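Local coordinates for protein sugar ABC transporter (Agrobacterium radiobacter, PDB 4RXT) that binds arabinose in the cleft between its two lobes, probably as the sugar-binding component of an ABC-type carbohydrate transporter, at residues I137-N140 and S146-Q149; G113-D118 and T275-V280; K171-D174 and T178-L181. All blocks are in the same frame, centred on the assembly; numbering follows the deposited sequence.

Contact 1 (I137-N140 and S146-Q149). With ARA (alpha-L-arabinopyranose), chain B.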
ATOM      1  N   ILE A 137     -10.889 -11.397   4.381  1.00 10.04           N
ATOM      2  CA  ILE A 137      -9.845 -10.568   3.876  1.00 12.39           C
ATOM      3  C   ILE A 137      -9.961 -10.527   2.348  1.00 11.49           C
ATOM      4  O   ILE A 137     -10.204 -11.525   1.683  1.00 11.28           O
ATOM      5  CB  ILE A 137      -8.423 -11.000   4.360  1.00 13.77           C
ATOM      6  CG1 ILE A 137      -7.340 -10.120   3.748  1.00 13.89           C
ATOM      7  CG2 ILE A 137      -8.161 -12.462   4.079  1.00 14.81           C
ATOM      8  CD1 ILE A 137      -5.948 -10.304   4.325  1.00 16.39           C
ATOM      9  N   ILE A 138      -9.803  -9.318   1.816  1.00 10.80           N
ATOM     10  CA  ILE A 138      -9.829  -9.091   0.386  1.00 10.27           C
ATOM     11  C   ILE A 138      -8.574  -8.301  -0.002  1.00 10.93           C
ATOM     12  O   ILE A 138      -8.318  -7.199   0.534  1.00 13.48           O
ATOM     13  CB  ILE A 138     -11.112  -8.349  -0.078  1.00 15.26           C
ATOM     14  CG1 ILE A 138     -12.374  -9.041   0.449  1.00 14.52           C
ATOM     15  CG2 ILE A 138     -11.120  -8.212  -1.612  1.00 18.42           C
ATOM     16  CD1 ILE A 138     -13.629  -8.217   0.279  1.00 18.23           C
ATOM     17  N   THR A 139      -7.830  -8.884  -0.933  1.00 10.69           N
ATOM     18  CA  THR A 139      -6.518  -8.446  -1.406  1.00 11.31           C
ATOM     19  C   THR A 139      -6.596  -8.064  -2.889  1.00 11.46           C
ATOM     20  O   THR A 139      -7.183  -8.771  -3.698  1.00 12.86           O
ATOM     21  CB  THR A 139      -5.441  -9.539  -1.147  1.00 12.59           C
ATOM     22  OG1 THR A 139      -5.418  -9.824   0.251  1.00 14.64           O
ATOM     23  CG2 THR A 139      -4.077  -9.091  -1.607  1.00 15.24           C
ATOM     24  N   ASN A 140      -6.014  -6.920  -3.210  1.00 10.46           N
ATOM     25  CA  ASN A 140      -6.133  -6.272  -4.537  1.00 12.08           C
ATOM     26  C   ASN A 140      -5.771  -7.201  -5.696  1.00 10.84           C
ATOM     27  O   ASN A 140      -6.419  -7.281  -6.661  1.00 13.16           O
ATOM     28  CB  ASN A 140      -5.218  -5.020  -4.551  1.00 13.07           C
ATOM     29  CG  ASN A 140      -5.418  -4.107  -5.734  1.00 15.59           C
ATOM     30  OD1 ASN A 140      -4.479  -3.516  -6.217  1.00 15.71           O
ATOM     31  ND2 ASN A 140      -6.589  -3.976  -6.147  1.00 17.25           N
ATOM     32  N   SER A 146       4.039  -6.122  -0.488  1.00 14.44           N
ATOM     33  CA  SER A 146       3.344  -5.367   0.572  1.00 14.84           C
ATOM     34  C   SER A 146       2.062  -6.111   0.996  1.00 13.28           C
ATOM     35  O   SER A 146       1.792  -6.309   2.191  1.00 12.87           O
ATOM     36  CB  SER A 146       3.026  -3.938   0.119  1.00 14.95           C
ATOM     37  OG  SER A 146       2.290  -4.006  -1.071  1.00 15.16           O
ATOM     38  N   LEU A 147       1.269  -6.506   0.009  1.00 12.40           N
ATOM     39  CA  LEU A 147      -0.059  -7.083   0.302  1.00 11.68           C
ATOM     40  C   LEU A 147       0.015  -8.483   0.940  1.00 11.49           C
ATOM     41  O   LEU A 147      -0.805  -8.832   1.809  1.00 12.24           O
ATOM     42  CB  LEU A 147      -0.927  -7.127  -0.948  1.00 11.24           C
ATOM     43  CG  LEU A 147      -1.053  -5.779  -1.692  1.00 12.33           C
ATOM     44  CD1 LEU A 147      -2.015  -5.933  -2.880  1.00 13.84           C
ATOM     45  CD2 LEU A 147      -1.451  -4.598  -0.801  1.00 12.82           C
ATOM     46  N   GLU A 148       0.965  -9.297   0.457  1.00 12.55           N
ATOM     47  CA  GLU A 148       1.138 -10.635   1.058  1.00 12.61           C
ATOM     48  C   GLU A 148       1.574 -10.535   2.530  1.00 10.93           C
ATOM     49  O   GLU A 148       1.136 -11.311   3.403  1.00 14.87           O
ATOM     50  CB  GLU A 148       2.086 -11.481   0.236  1.00 14.50           C
ATOM     51  CG  GLU A 148       1.536 -11.811  -1.142  1.00 16.44           C
ATOM     52  CD  GLU A 148       0.186 -12.545  -1.157  1.00 27.04           C
ATOM     53  OE1 GLU A 148      -0.145 -13.309  -0.211  1.00 25.65           O
ATOM     54  OE2 GLU A 148      -0.543 -12.402  -2.165  1.00 27.15           O
ATOM     55  N   GLN A 149       2.419  -9.553   2.823  1.00 13.74           N
ATOM     56  CA  GLN A 149       2.813  -9.327   4.221  1.00 12.49           C
ATOM     57  C   GLN A 149       1.648  -8.848   5.098  1.00 11.93           C
ATOM     58  O   GLN A 149       1.513  -9.253   6.241  1.00 12.44           O
ATOM     59  CB  GLN A 149       4.000  -8.387   4.324  1.00 13.70           C
ATOM     60  CG  GLN A 149       5.250  -9.043   3.801  1.00 15.93           C
ATOM     61  CD  GLN A 149       6.454  -8.157   3.911  1.00 21.42           C
ATOM     62  OE1 GLN A 149       6.355  -6.972   3.704  1.00 26.07           O
ATOM     63  NE2 GLN A 149       7.605  -8.728   4.235  1.00 37.52           N
TER
HETATM   64  C1  ARA B 401      -0.926   0.759  -1.210  1.00 14.51           C
HETATM   65  C2  ARA B 401       0.193  -0.296  -1.131  1.00 21.84           C
HETATM   66  C3  ARA B 401       0.744  -0.552  -2.524  1.00 26.15           C
HETATM   67  C4  ARA B 401      -0.378  -0.880  -3.524  1.00 25.71           C
HETATM   68  C5  ARA B 401      -1.703  -0.534  -2.988  1.00 17.84           C
HETATM   69  O1  ARA B 401      -1.532   0.319  -0.001  1.00 15.13           O
HETATM   70  O2  ARA B 401       1.271   0.164  -0.294  1.00 15.75           O
HETATM   71  O3  ARA B 401       1.757  -1.567  -2.426  1.00 21.89           O
HETATM   72  O4  ARA B 401      -0.554  -2.284  -3.727  1.00 34.06           O
HETATM   73  O5  ARA B 401      -1.789   0.747  -2.341  1.00 22.23           O
HETATM   74  O   HOH W   1      -3.550  -8.444   1.821  1.00 12.49           O
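Leu147 sits against Thr139 and Asn140 where strand 133-139 ends and helix 145-161 begins, the strand-to-helix connection of a beta-alpha-beta unit in one lobe of a periplasmic sugar-binding fold. Two carbon contacts define the fit: Leu147 CB lies 3.8 Å from Thr139 CG2, and Leu147 CD1 reaches 3.7 Å from Asn140 CB. The Thr139 and Leu147 side chains run past each other in opposite senses, so they touch alongside one another. With CG2 anti to the backbone N, Thr139 turns its methyl to the leucine and leaves OG1 for a polar link. That link is a water, which donates to Thr139 OG1 and to Leu147 O, 2.8 Å from each oxygen.

The second methyl of Leu147 looks to the ligand: CD2 is 3.8 Å from O4 of arabinopyranose, in van der Waals contact. One residue earlier, Ser146 OG is 2.8 Å from sugar O3, although its proton has another acceptor within reach. Farther out, Ser94 OG bonds Ser146 N, and the side chain of Asn140 touches the sugar-binding residues Glu45 and Asn201. The helix start is tied to the loop before it and to strand 165-172 through Glu148, whose OE2 is hydrogen-bonded to Gly143 N and to Tyr172 OH.

Contact 2 (G113-D118 and T275-V280)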
ATOM      1  N   GLY A 113      -0.623  -5.323   8.903  1.00 14.36           N
ATOM      2  CA  GLY A 113      -1.679  -6.337   8.969  1.00 12.62           C
ATOM      3  C   GLY A 113      -2.113  -6.638  10.412  1.00 16.11           C
ATOM      4  O   GLY A 113      -3.323  -6.807  10.704  1.00 12.87           O
ATOM      5  N   ARG A 114      -1.136  -6.721  11.321  1.00 11.71           N
ATOM      6  CA  ARG A 114      -1.441  -6.926  12.735  1.00 15.21           C
ATOM      7  C   ARG A 114      -2.290  -5.796  13.310  1.00 12.79           C
ATOM      8  O   ARG A 114      -3.263  -6.037  14.028  1.00 14.13           O
ATOM      9  CB  ARG A 114      -0.162  -7.062  13.573  1.00 15.07           C
ATOM     10  CG  ARG A 114       0.680  -8.291  13.304  1.00 22.53           C
ATOM     11  CD  ARG A 114       1.892  -8.387  14.269  1.00 40.22           C
ATOM     12  NE  ARG A 114       3.125  -8.719  13.534  1.00 48.41           N
ATOM     13  CZ  ARG A 114       4.215  -7.945  13.432  1.00 56.09           C
ATOM     14  NH1 ARG A 114       4.302  -6.761  14.057  1.00 50.32           N
ATOM     15  NH2 ARG A 114       5.256  -8.376  12.710  1.00 64.77           N
ATOM     16  N   ILE A 115      -1.893  -4.570  12.996  1.00 13.52           N
ATOM     17  CA  ILE A 115      -2.640  -3.345  13.395  1.00 14.22           C
ATOM     18  C   ILE A 115      -4.086  -3.367  12.887  1.00 12.80           C
ATOM     19  O   ILE A 115      -5.022  -3.059  13.600  1.00 15.14           O
ATOM     20  CB  ILE A 115      -1.904  -2.072  12.886  1.00 17.32           C
ATOM     21  CG1 ILE A 115      -0.634  -1.850  13.706  1.00 19.26           C
ATOM     22  CG2 ILE A 115      -2.773  -0.818  12.984  1.00 16.67           C
ATOM     23  CD1 ILE A 115       0.300  -0.800  13.144  1.00 25.34           C
ATOM     24  N   ALA A 116      -4.249  -3.849  11.670  1.00 13.57           N
ATOM     25  CA  ALA A 116      -5.573  -3.941  11.058  1.00 12.25           C
ATOM     26  C   ALA A 116      -6.419  -4.982  11.778  1.00 13.63           C
ATOM     27  O   ALA A 116      -7.638  -4.779  11.979  1.00 13.95           O
ATOM     28  CB  ALA A 116      -5.473  -4.262   9.575  1.00 12.22           C
ATOM     29  N   ALA A 117      -5.775  -6.115  12.133  1.00 13.48           N
ATOM     30  CA  ALA A 117      -6.479  -7.169  12.890  1.00 10.81           C
ATOM     31  C   ALA A 117      -6.989  -6.642  14.235  1.00 11.37           C
ATOM     32  O   ALA A 117      -8.179  -6.840  14.591  1.00 11.46           O
ATOM     33  CB  ALA A 117      -5.605  -8.404  13.096  1.00 14.00           C
ATOM     34  N   ASP A 118      -6.103  -5.925  14.931  1.00 12.21           N
ATOM     35  CA  ASP A 118      -6.471  -5.336  16.219  1.00 13.59           C
ATOM     36  C   ASP A 118      -7.648  -4.373  16.022  1.00 12.24           C
ATOM     37  O   ASP A 118      -8.561  -4.326  16.838  1.00 13.94           O
ATOM     38  CB  ASP A 118      -5.302  -4.606  16.867  1.00 14.21           C
ATOM     39  CG  ASP A 118      -4.162  -5.525  17.282  1.00 13.28           C
ATOM     40  OD1 ASP A 118      -4.412  -6.724  17.581  1.00 18.94           O
ATOM     41  OD2 ASP A 118      -3.043  -4.969  17.376  1.00 18.05           O
ATOM     42  N   THR A 275       8.855   3.693   7.438  1.00 15.61           N
ATOM     43  CA  THR A 275       8.142   4.964   7.246  1.00 14.10           C
ATOM     44  C   THR A 275       6.829   5.067   8.072  1.00 14.37           C
ATOM     45  O   THR A 275       6.143   6.109   8.052  1.00 16.66           O
ATOM     46  CB  THR A 275       7.914   5.271   5.744  1.00 16.12           C
ATOM     47  OG1 THR A 275       7.309   4.146   5.093  1.00 15.27           O
ATOM     48  CG2 THR A 275       9.224   5.619   5.045  1.00 17.91           C
ATOM     49  N   GLY A 276       6.488   4.005   8.805  1.00 14.00           N
ATOM     50  CA  GLY A 276       5.414   4.047   9.784  1.00 17.03           C
ATOM     51  C   GLY A 276       4.017   3.742   9.267  1.00 15.37           C
ATOM     52  O   GLY A 276       3.691   3.906   8.081  1.00 18.54           O
ATOM     53  N   ALA A 277       3.190   3.300  10.204  1.00 16.06           N
ATOM     54  CA  ALA A 277       1.766   3.022   9.963  1.00 16.10           C
ATOM     55  C   ALA A 277       0.940   3.476  11.145  1.00 14.72           C
ATOM     56  O   ALA A 277       1.347   3.325  12.288  1.00 16.58           O
ATOM     57  CB  ALA A 277       1.544   1.536   9.743  1.00 19.61           C
ATOM     58  N   ASN A 278      -0.237   4.029  10.863  1.00 13.13           N
ATOM     59  CA  ASN A 278      -1.176   4.447  11.899  1.00 13.46           C
ATOM     60  C   ASN A 278      -2.601   4.061  11.547  1.00 14.00           C
ATOM     61  O   ASN A 278      -3.080   4.355  10.426  1.00 13.49           O
ATOM     62  CB  ASN A 278      -1.133   5.975  12.130  1.00 15.59           C
ATOM     63  CG  ASN A 278       0.183   6.436  12.769  1.00 20.82           C
ATOM     64  OD1 ASN A 278       0.323   6.489  14.000  1.00 21.70           O
ATOM     65  ND2 ASN A 278       1.163   6.745  11.928  1.00 18.20           N
ATOM     66  N   LEU A 279      -3.263   3.406  12.499  1.00 12.46           N
ATOM     67  CA  LEU A 279      -4.700   3.155  12.379  1.00 12.78           C
ATOM     68  C   LEU A 279      -5.462   4.452  12.630  1.00 12.83           C
ATOM     69  O   LEU A 279      -5.428   5.027  13.709  1.00 15.14           O
ATOM     70  CB  LEU A 279      -5.149   2.065  13.339  1.00 14.97           C
ATOM     71  CG  LEU A 279      -6.635   1.711  13.193  1.00 14.94           C
ATOM     72  CD1 LEU A 279      -6.966   1.085  11.840  1.00 19.12           C
ATOM     73  CD2 LEU A 279      -7.097   0.860  14.355  1.00 18.37           C
ATOM     74  N   VAL A 280      -6.192   4.842  11.595  1.00 11.43           N
ATOM     75  CA  VAL A 280      -6.967   6.078  11.627  1.00 11.99           C
ATOM     76  C   VAL A 280      -8.433   5.739  11.726  1.00 12.58           C
ATOM     77  O   VAL A 280      -8.942   4.930  10.938  1.00 12.96           O
ATOM     78  CB  VAL A 280      -6.687   6.916  10.380  1.00 14.77           C
ATOM     79  CG1 VAL A 280      -7.557   8.183  10.361  1.00 13.68           C
ATOM     80  CG2 VAL A 280      -5.217   7.274  10.328  1.00 16.76           C
TER
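Within 113-118 of helix 109-128, Ile115 is the residue that meets the segment 275-280, and the contacts across it are apolar throughout. Its two branches work separately. CG2 lies 3.8 Å from Leu279 CB, whereas CD1, at the end of the longer branch, comes 4.3 Å from Ala277 CB. The first torsion explains the division: chi1 of -72° sets CG2 anti to the backbone N and CG1 anti to the carbonyl carbon, and the extended chi2 of 169° carries CD1 out to the alanine. Ile115 and Leu279 pass each other in opposite directions, so the isoleucine methyl meets the base of the leucine side chain. Ala277 and Leu279 both direct their CB atoms at the helix, while the CB of Asn278 between them points away, and its side chain touches helix 288-294. Val245 of strand 243-246 touches all three apolar side chains and extends the patch onto the sheet.

The backbone bonds run within the elements and to the sheet. Ala117 N to Gly113 O, at 2.9 Å, belongs to the helix itself. Asn278 and Val280 pair with Val246 and Leu244, placing strand 278-280 antiparallel at the edge of a mixed sheet. The backbone carbonyl of Leu279 accepts from the side chain of Asn284, through ND2.

Among polar side chains, Asp118 OD1 is bonded to Tyr162 OH and Gln157 NE2.

The segment 275-280 brings the chain from strand 272-274 of one sheet to the edge of the other, a crossing between lobes that probably belongs to the hinge, as in periplasmic binding proteins. With 160 Å² buried and three partly exposed residues touching, its fit to the helix rests on aliphatic packing, the strand's position being fixed by its backbone bonds to strand 243-246.

Contact 3 (K171-D174 and T178-L181); sequences KYAD and TTGL
Asp174 and Thr179 meet through a hydrogen bond in which the threonine hydroxyl is the donor: Thr179 OG1 lies 2.7 Å from Asp174 OD1. The hydroxyl comes to the syn side of the carboxylate, 30° out of its plane, so the approach is tilted. The other oxygen, OD2, stands 3.4 Å from Thr179 OG1 and is held instead by Gln176 NE2, in the turn between the segments. The carboxylate is thus gripped from both oxygens, which should limit its rotation.

The torsions of both residues account for the pairing. Asp174 takes chi1 of 61°, putting CG between the backbone N and the carbonyl carbon; although its CB does not point at the helix, this rotation brings the carboxylate back to it. In Thr179, chi1 of -53° places OG1 anti to the carbonyl carbon, where it can reach the aspartate, and turns CG2 anti to the backbone N. The two side chains cross at a slant.

The CG2 methyl of Thr179 packs 3.9 Å from Ala173 CB, so one side chain serves both a polar and an apolar partner. Ala173 CB also lies 4.3 Å from Gly180 N, beside the helix backbone. Asp174 is exposed and Ala173 less so, which leaves the hydrogen bond on the outer side of the contact and the methyl packing on the inner side.

The arrangement closes the turn by which strand 165-172 passes into helix 177-190, a strand-to-helix connection of the lobe's alternating beta-alpha topology. Ala173 additionally touches Ile183 one turn further along helix 177-190 and Met204 of helix 202-214, while its backbone pairs with Thr139 of strand 133-139, the neighbouring strand in the sheet.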
ATOM      1  N   LYS A 171      -9.887 -13.613  -0.259  1.00 14.23           N
ATOM      2  CA  LYS A 171     -10.171 -13.421  -1.685  1.00 12.82           C
ATOM      3  C   LYS A 171      -9.202 -12.435  -2.303  1.00 11.00           C
ATOM      4  O   LYS A 171      -8.684 -11.527  -1.608  1.00 13.37           O
ATOM      5  CB  LYS A 171     -11.603 -12.898  -1.895  1.00 17.91           C
ATOM      6  CG  LYS A 171     -12.662 -13.923  -1.596  1.00 22.54           C
ATOM      7  CD  LYS A 171     -12.729 -14.846  -2.791  1.00 38.94           C
ATOM      8  CE  LYS A 171     -13.964 -15.713  -2.828  1.00 44.06           C
ATOM      9  NZ  LYS A 171     -13.554 -16.989  -3.468  1.00 52.32           N
ATOM     10  N   TYR A 172      -8.970 -12.619  -3.598  1.00 14.13           N
ATOM     11  CA  TYR A 172      -8.144 -11.703  -4.383  1.00 13.11           C
ATOM     12  C   TYR A 172      -8.946 -11.160  -5.515  1.00 13.59           C
ATOM     13  O   TYR A 172      -9.708 -11.884  -6.155  1.00 15.57           O
ATOM     14  CB  TYR A 172      -6.939 -12.436  -4.982  1.00 14.21           C
ATOM     15  CG  TYR A 172      -5.884 -12.851  -3.946  1.00 13.20           C
ATOM     16  CD1 TYR A 172      -5.972 -14.061  -3.253  1.00 19.91           C
ATOM     17  CD2 TYR A 172      -4.821 -12.021  -3.664  1.00 15.37           C
ATOM     18  CE1 TYR A 172      -5.019 -14.423  -2.315  1.00 19.16           C
ATOM     19  CE2 TYR A 172      -3.872 -12.374  -2.752  1.00 14.72           C
ATOM     20  CZ  TYR A 172      -3.955 -13.588  -2.095  1.00 18.82           C
ATOM     21  OH  TYR A 172      -2.955 -13.917  -1.176  1.00 19.87           O
ATOM     22  N   ALA A 173      -8.712  -9.892  -5.778  1.00 15.84           N
ATOM     23  CA  ALA A 173      -9.347  -9.205  -6.889  1.00 13.63           C
ATOM     24  C   ALA A 173      -8.333  -9.188  -8.068  1.00 16.21           C
ATOM     25  O   ALA A 173      -7.356  -9.984  -8.097  1.00 18.67           O
ATOM     26  CB  ALA A 173      -9.832  -7.788  -6.459  1.00 12.45           C
ATOM     27  N   ASP A 174      -8.636  -8.353  -9.069  1.00 17.88           N
ATOM     28  CA  ASP A 174      -7.853  -8.177 -10.295  1.00 17.73           C
ATOM     29  C   ASP A 174      -7.353  -6.727 -10.412  1.00 13.42           C
ATOM     30  O   ASP A 174      -7.218  -6.167 -11.517  1.00 18.25           O
ATOM     31  CB  ASP A 174      -8.722  -8.508 -11.513  1.00 14.40           C
ATOM     32  CG  ASP A 174      -9.922  -7.620 -11.640  1.00 19.99           C
ATOM     33  OD1 ASP A 174     -10.179  -6.772 -10.744  1.00 16.30           O
ATOM     34  OD2 ASP A 174     -10.601  -7.794 -12.672  1.00 24.58           O
ATOM     35  N   THR A 178     -13.894  -1.939  -8.546  1.00 11.53           N
ATOM     36  CA  THR A 178     -15.215  -2.491  -8.843  1.00 13.55           C
ATOM     37  C   THR A 178     -15.286  -3.998  -8.587  1.00 11.88           C
ATOM     38  O   THR A 178     -16.303  -4.512  -8.217  1.00 12.33           O
ATOM     39  CB  THR A 178     -15.638  -2.208 -10.301  1.00 14.63           C
ATOM     40  OG1 THR A 178     -14.588  -2.623 -11.172  1.00 18.88           O
ATOM     41  CG2 THR A 178     -15.934  -0.723 -10.495  1.00 20.06           C
ATOM     42  N   THR A 179     -14.177  -4.676  -8.810  1.00 11.10           N
ATOM     43  CA  THR A 179     -14.101  -6.092  -8.484  1.00 14.07           C
ATOM     44  C   THR A 179     -14.169  -6.343  -6.964  1.00 10.70           C
ATOM     45  O   THR A 179     -14.853  -7.253  -6.522  1.00 13.63           O
ATOM     46  CB  THR A 179     -12.850  -6.706  -9.102  1.00 15.62           C
ATOM     47  OG1 THR A 179     -12.819  -6.399 -10.503  1.00 16.64           O
ATOM     48  CG2 THR A 179     -12.883  -8.219  -8.909  1.00 15.08           C
ATOM     49  N   GLY A 180     -13.486  -5.497  -6.196  1.00 12.76           N
ATOM     50  CA  GLY A 180     -13.645  -5.448  -4.728  1.00 13.85           C
ATOM     51  C   GLY A 180     -15.103  -5.317  -4.279  1.00 13.20           C
ATOM     52  O   GLY A 180     -15.600  -6.025  -3.387  1.00 13.76           O
ATOM     53  N   LEU A 181     -15.767  -4.357  -4.908  1.00 12.65           N
ATOM     54  CA  LEU A 181     -17.165  -4.141  -4.664  1.00 10.73           C
ATOM     55  C   LEU A 181     -18.013  -5.415  -4.901  1.00 12.99           C
ATOM     56  O   LEU A 181     -18.818  -5.826  -4.059  1.00 12.08           O
ATOM     57  CB  LEU A 181     -17.612  -2.930  -5.503  1.00 11.94           C
ATOM     58  CG  LEU A 181     -18.963  -2.307  -5.149  1.00 16.17           C
ATOM     59  CD1 LEU A 181     -19.100  -0.940  -5.800  1.00 18.44           C
ATOM     60  CD2 LEU A 181     -20.133  -3.136  -5.587  1.00 18.73           C
TER

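Overall arrangement
From the N terminus, the chain reaches helix 109-128, whose segment 113-118 opens the long loop of contact 2. Strand 133-139 follows, and contact 1 closes a short loop onto helix 145-161 beside the sugar. Strand 165-172 comes next, and contact 3 closes a second short loop onto helix 177-190. These two are in series and touch across adjacent strands. Contact 2 closes only when residues 275-280 return, so both short loops nest within its long one. Its centre is about 13 Å from that of contact 1 and about 22 Å from that of contact 3. All three reach the same mixed sheet, with contact 2 joining its last strand to an early helix of the lobe.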